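Local coordinates for protein Fdc1 (PDB 4ZAD) that probably catalyses the reversible decarboxylation of aromatic acids such as ferulic, p-coumaric and cinnamic acid to vinyl products, using prenylated FMN and manganese, at residues H349-T361 with A371-K383. Numbering follows the deposited sequence.
Sequences HPVLSKIVEDVFT and AVKINTHELVKLK
Ile355 and Leu382 meet at about a right angle, with Ile355 CG2 3.6 Å from Leu382 CD1. Ile355 CD1 reaches the same methyl because CG1 sits between the backbone N and the carbonyl carbon (chi1 60°); both branches of the isoleucine thus border Leu382 CD1. Next to them, Glu378 turns CB and CG to the Lys354 carbonyl, and its OE2 forms a salt bridge with Lys381 NZ at 2.9 Å, met from above the carboxylate plane.

Asn375 OD1 accepts from Glu378 N at 2.9 Å, the N-cap bond of helix 376-381, while ND2 gives only a weak bond to Glu357 OE2, bent to 123° at the hydrogen. Lys373, fully extended, brings NZ to 4.0 Å from Glu357 OE1, a long salt bridge.

Strands 356-360 and 369-374 are antiparallel (156° for portion 371-374), with reciprocal Phe360-Ala371 bonds. Glu357, helical in backbone, and Asp358 both face Lys373 in a classic beta bulge: Glu357 N donates to Lys373 O (2.7 Å), Lys373 N to Asp358 O (2.9 Å). On one face Val359 and Val372 lie side by side, and Val356 CG2 is 4.0 Å from Ile374 CD1.

In the C-terminal domain of this UbiD-family protein, strand 356-360 is outermost in the chain's mixed sheet; strand 369-374 pairs in parallel with strand 412-417 on its other side, helix 334-347 covers Val356 and Val359 through Ile346, and Leu389 of helix 386-399 packs on Ile355.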
loop_
_atom_site.group_PDB
_atom_site.type_symbol
_atom_site.label_atom_id
_atom_site.label_comp_id
_atom_site.label_asym_id
_atom_site.label_seq_id
_atom_site.Cartn_x
_atom_site.Cartn_y
_atom_site.Cartn_z
ATOM N N HIS A 349 17.929 12.523 21.069
ATOM C CA HIS A 349 18.188 13.740 20.297
ATOM C C HIS A 349 17.425 14.875 20.901
ATOM O O HIS A 349 16.191 14.804 20.970
ATOM C CB HIS A 349 17.742 13.602 18.856
ATOM C CG HIS A 349 18.365 14.600 17.934
ATOM N ND1 HIS A 349 17.864 15.865 17.758
ATOM C CD2 HIS A 349 19.456 14.510 17.132
ATOM C CE1 HIS A 349 18.611 16.511 16.878
ATOM N NE2 HIS A 349 19.587 15.711 16.482
ATOM N N PRO A 350 18.139 15.946 21.313
ATOM C CA PRO A 350 17.479 17.025 22.078
ATOM C C PRO A 350 16.279 17.674 21.382
ATOM O O PRO A 350 15.383 18.122 22.061
ATOM C CB PRO A 350 18.612 18.049 22.347
ATOM C CG PRO A 350 19.740 17.680 21.435
ATOM C CD PRO A 350 19.591 16.182 21.160
ATOM N N VAL A 351 16.268 17.714 20.058
ATOM C CA VAL A 351 15.143 18.299 19.305
ATOM C C VAL A 351 14.108 17.247 18.888
ATOM O O VAL A 351 12.903 17.381 19.167
ATOM C CB VAL A 351 15.650 18.992 18.030
ATOM C CG1 VAL A 351 14.485 19.462 17.195
ATOM C CG2 VAL A 351 16.587 20.166 18.380
ATOM N N LEU A 352 14.611 16.210 18.212
ATOM C CA LEU A 352 13.804 15.126 17.626
ATOM C C LEU A 352 13.033 14.320 18.688
ATOM O O LEU A 352 11.942 13.842 18.425
ATOM C CB LEU A 352 14.704 14.215 16.732
ATOM C CG LEU A 352 14.713 14.444 15.211
ATOM C CD1 LEU A 352 14.391 15.864 14.919
ATOM C CD2 LEU A 352 16.027 14.043 14.497
ATOM N N SER A 353 13.559 14.252 19.906
ATOM C CA SER A 353 12.834 13.611 21.010
ATOM C C SER A 353 11.615 14.341 21.494
ATOM O O SER A 353 10.796 13.738 22.158
ATOM C CB SER A 353 13.732 13.370 22.212
ATOM O OG SER A 353 14.271 14.587 22.736
ATOM N N LYS A 354 11.482 15.625 21.186
ATOM C CA LYS A 354 10.298 16.398 21.598
ATOM C C LYS A 354 9.085 16.159 20.691
ATOM O O LYS A 354 7.934 16.294 21.136
ATOM C CB LYS A 354 10.598 17.910 21.587
ATOM C CG LYS A 354 11.663 18.439 22.580
ATOM C CD LYS A 354 11.608 19.996 22.616
ATOM C CE LYS A 354 12.974 20.726 22.488
ATOM N NZ LYS A 354 12.901 21.951 21.576
ATOM N N ILE A 355 9.352 15.852 19.415
ATOM C CA ILE A 355 8.323 15.770 18.377
ATOM C C ILE A 355 8.061 14.394 17.801
ATOM O O ILE A 355 6.993 14.179 17.258
ATOM C CB ILE A 355 8.652 16.671 17.153
ATOM C CG1 ILE A 355 9.984 16.272 16.518
ATOM C CG2 ILE A 355 8.608 18.158 17.531
ATOM C CD1 ILE A 355 10.336 17.093 15.310
ATOM N N VAL A 356 9.019 13.471 17.889
ATOM C CA VAL A 356 8.857 12.158 17.256
ATOM C C VAL A 356 8.201 11.191 18.192
ATOM O O VAL A 356 8.796 10.797 19.197
ATOM C CB VAL A 356 10.186 11.521 16.827
ATOM C CG1 VAL A 356 9.940 10.060 16.348
ATOM C CG2 VAL A 356 10.863 12.343 15.768
ATOM N N GLU A 357 7.005 10.735 17.831
ATOM C CA GLU A 357 6.255 9.818 18.692
ATOM C C GLU A 357 6.623 8.363 18.514
ATOM O O GLU A 357 6.562 7.585 19.462
ATOM C CB GLU A 357 4.763 9.978 18.459
ATOM C CG GLU A 357 4.164 11.125 19.290
ATOM C CD GLU A 357 2.671 11.330 19.026
ATOM O OE1 GLU A 357 1.941 10.317 18.880
ATOM O OE2 GLU A 357 2.233 12.505 18.961
ATOM N N ASP A 358 6.987 7.991 17.289
ATOM C CA ASP A 358 7.173 6.591 16.893
ATOM C C ASP A 358 7.783 6.563 15.504
ATOM O O ASP A 358 7.645 7.520 14.747
ATOM C CB ASP A 358 5.837 5.847 16.879
ATOM C CG ASP A 358 5.539 5.102 18.177
ATOM O OD1 ASP A 358 6.473 4.739 18.936
ATOM O OD2 ASP A 358 4.345 4.862 18.432
ATOM N N VAL A 359 8.505 5.494 15.194
ATOM C CA VAL A 359 8.973 5.238 13.847
ATOM C C VAL A 359 8.751 3.768 13.548
ATOM O O VAL A 359 8.812 2.932 14.445
ATOM C CB VAL A 359 10.472 5.617 13.634
ATOM C CG1 VAL A 359 10.787 6.961 14.279
ATOM C CG2 VAL A 359 11.410 4.536 14.134
ATOM N N PHE A 360 8.482 3.445 12.287
ATOM C CA PHE A 360 8.270 2.078 11.911
ATOM C C PHE A 360 8.524 1.930 10.458
ATOM O O PHE A 360 8.294 2.869 9.702
ATOM C CB PHE A 360 6.843 1.673 12.197
ATOM C CG PHE A 360 6.530 0.265 11.815
ATOM C CD1 PHE A 360 7.198 -0.766 12.407
ATOM C CD2 PHE A 360 5.574 -0.007 10.862
ATOM C CE1 PHE A 360 6.908 -2.070 12.087
ATOM C CE2 PHE A 360 5.305 -1.288 10.493
ATOM C CZ PHE A 360 5.978 -2.339 11.113
ATOM N N THR A 361 9.042 0.754 10.094
ATOM C CA THR A 361 9.341 0.388 8.700
ATOM C C THR A 361 8.186 -0.436 8.177
ATOM O O THR A 361 8.044 -1.611 8.550
ATOM C CB THR A 361 10.567 -0.507 8.574
ATOM O OG1 THR A 361 10.465 -1.544 9.550
ATOM C CG2 THR A 361 11.858 0.276 8.744
ATOM N N ALA A 371 8.606 5.285 8.321
ATOM C CA ALA A 371 7.603 6.269 8.667
ATOM C C ALA A 371 8.041 6.891 9.966
ATOM O O ALA A 371 8.486 6.162 10.881
ATOM C CB ALA A 371 6.231 5.604 8.827
ATOM N N VAL A 372 7.894 8.215 10.064
ATOM C CA VAL A 372 8.216 8.961 11.297
ATOM C C VAL A 372 7.019 9.748 11.792
ATOM O O VAL A 372 6.638 10.721 11.183
ATOM C CB VAL A 372 9.367 9.928 11.017
ATOM C CG1 VAL A 372 9.599 10.869 12.196
ATOM C CG2 VAL A 372 10.618 9.119 10.692
ATOM N N LYS A 373 6.417 9.326 12.883
ATOM C CA LYS A 373 5.183 9.948 13.349
ATOM C C LYS A 373 5.457 11.153 14.272
ATOM O O LYS A 373 5.996 10.992 15.357
ATOM C CB LYS A 373 4.348 8.916 14.079
ATOM C CG LYS A 373 3.011 9.438 14.575
ATOM C CD LYS A 373 2.161 8.319 15.186
ATOM C CE LYS A 373 0.818 8.861 15.670
ATOM N NZ LYS A 373 0.043 7.849 16.409
ATOM N N ILE A 374 5.076 12.342 13.818
ATOM C CA ILE A 374 5.342 13.643 14.450
ATOM C C ILE A 374 4.114 14.161 15.181
ATOM O O ILE A 374 3.036 14.230 14.617
ATOM C CB ILE A 374 5.683 14.719 13.358
ATOM C CG1 ILE A 374 6.893 14.281 12.507
ATOM C CG2 ILE A 374 5.870 16.074 13.951
ATOM C CD1 ILE A 374 8.115 13.826 13.297
ATOM N N ASN A 375 4.297 14.507 16.450
ATOM C CA ASN A 375 3.356 15.284 17.236
ATOM C C ASN A 375 3.292 16.736 16.730
ATOM O O ASN A 375 4.189 17.530 17.003
ATOM C CB ASN A 375 3.838 15.262 18.678
ATOM C CG ASN A 375 2.870 15.951 19.641
ATOM O OD1 ASN A 375 2.540 17.140 19.487
ATOM N ND2 ASN A 375 2.412 15.201 20.640
ATOM N N THR A 376 2.243 17.092 15.995
ATOM C CA THR A 376 2.127 18.461 15.433
ATOM C C THR A 376 2.107 19.602 16.474
ATOM O O THR A 376 2.641 20.661 16.208
ATOM C CB THR A 376 0.903 18.601 14.477
ATOM O OG1 THR A 376 -0.295 18.196 15.137
ATOM C CG2 THR A 376 1.089 17.717 13.282
ATOM N N HIS A 377 1.496 19.380 17.642
ATOM C CA HIS A 377 1.444 20.385 18.705
ATOM C C HIS A 377 2.830 20.824 19.144
ATOM O O HIS A 377 3.125 22.019 19.232
ATOM C CB HIS A 377 0.678 19.865 19.935
ATOM C CG HIS A 377 -0.804 19.896 19.768
ATOM N ND1 HIS A 377 -1.558 21.027 20.027
ATOM C CD2 HIS A 377 -1.670 18.953 19.313
ATOM C CE1 HIS A 377 -2.830 20.766 19.766
ATOM N NE2 HIS A 377 -2.922 19.519 19.323
ATOM N N GLU A 378 3.679 19.851 19.422
ATOM C CA GLU A 378 5.059 20.145 19.731
ATOM C C GLU A 378 5.785 20.627 18.504
ATOM O O GLU A 378 6.799 21.280 18.652
ATOM C CB GLU A 378 5.768 18.907 20.273
ATOM C CG GLU A 378 5.231 18.427 21.577
ATOM C CD GLU A 378 5.465 19.401 22.703
ATOM O OE1 GLU A 378 6.560 20.017 22.767
ATOM O OE2 GLU A 378 4.555 19.510 23.545
ATOM N N LEU A 379 5.307 20.266 17.305
ATOM C CA LEU A 379 5.941 20.721 16.066
ATOM C C LEU A 379 5.815 22.228 15.882
ATOM O O LEU A 379 6.733 22.908 15.409
ATOM C CB LEU A 379 5.365 20.004 14.849
ATOM C CG LEU A 379 6.065 20.396 13.546
ATOM C CD1 LEU A 379 7.572 20.155 13.694
ATOM C CD2 LEU A 379 5.495 19.703 12.283
ATOM N N VAL A 380 4.664 22.763 16.237
ATOM C CA VAL A 380 4.466 24.219 16.146
ATOM C C VAL A 380 5.478 24.984 17.029
ATOM O O VAL A 380 6.092 25.965 16.575
ATOM C CB VAL A 380 3.026 24.627 16.498
ATOM C CG1 VAL A 380 2.862 26.124 16.371
ATOM C CG2 VAL A 380 2.044 23.862 15.591
ATOM N N LYS A 381 5.669 24.508 18.254
ATOM C CA LYS A 381 6.585 25.154 19.178
ATOM C C LYS A 381 7.986 25.375 18.569
ATOM O O LYS A 381 8.606 26.427 18.791
ATOM C CB LYS A 381 6.690 24.359 20.471
ATOM C CG LYS A 381 5.381 24.331 21.287
ATOM C CD LYS A 381 5.451 23.373 22.529
ATOM C CE LYS A 381 4.016 23.041 23.046
ATOM N NZ LYS A 381 3.951 22.254 24.342
ATOM N N LEU A 382 8.468 24.409 17.789
ATOM C CA LEU A 382 9.775 24.489 17.134
ATOM C C LEU A 382 9.899 25.618 16.133
ATOM O O LEU A 382 11.010 26.024 15.801
ATOM C CB LEU A 382 10.088 23.179 16.395
ATOM C CG LEU A 382 10.380 21.935 17.214
ATOM C CD1 LEU A 382 10.767 20.780 16.276
ATOM C CD2 LEU A 382 11.504 22.265 18.151
ATOM N N LYS A 383 8.773 26.113 15.632
ATOM C CA LYS A 383 8.779 27.248 14.709
ATOM C C LYS A 383 9.707 26.909 13.544
ATOM O O LYS A 383 10.705 27.590 13.286
ATOM C CB LYS A 383 9.173 28.571 15.424
ATOM C CG LYS A 383 7.954 29.327 16.049
ATOM C CD LYS A 383 8.369 30.410 17.098
ATOM C CE LYS A 383 8.196 29.905 18.570
ATOM N NZ LYS A 383 9.010 30.609 19.663
#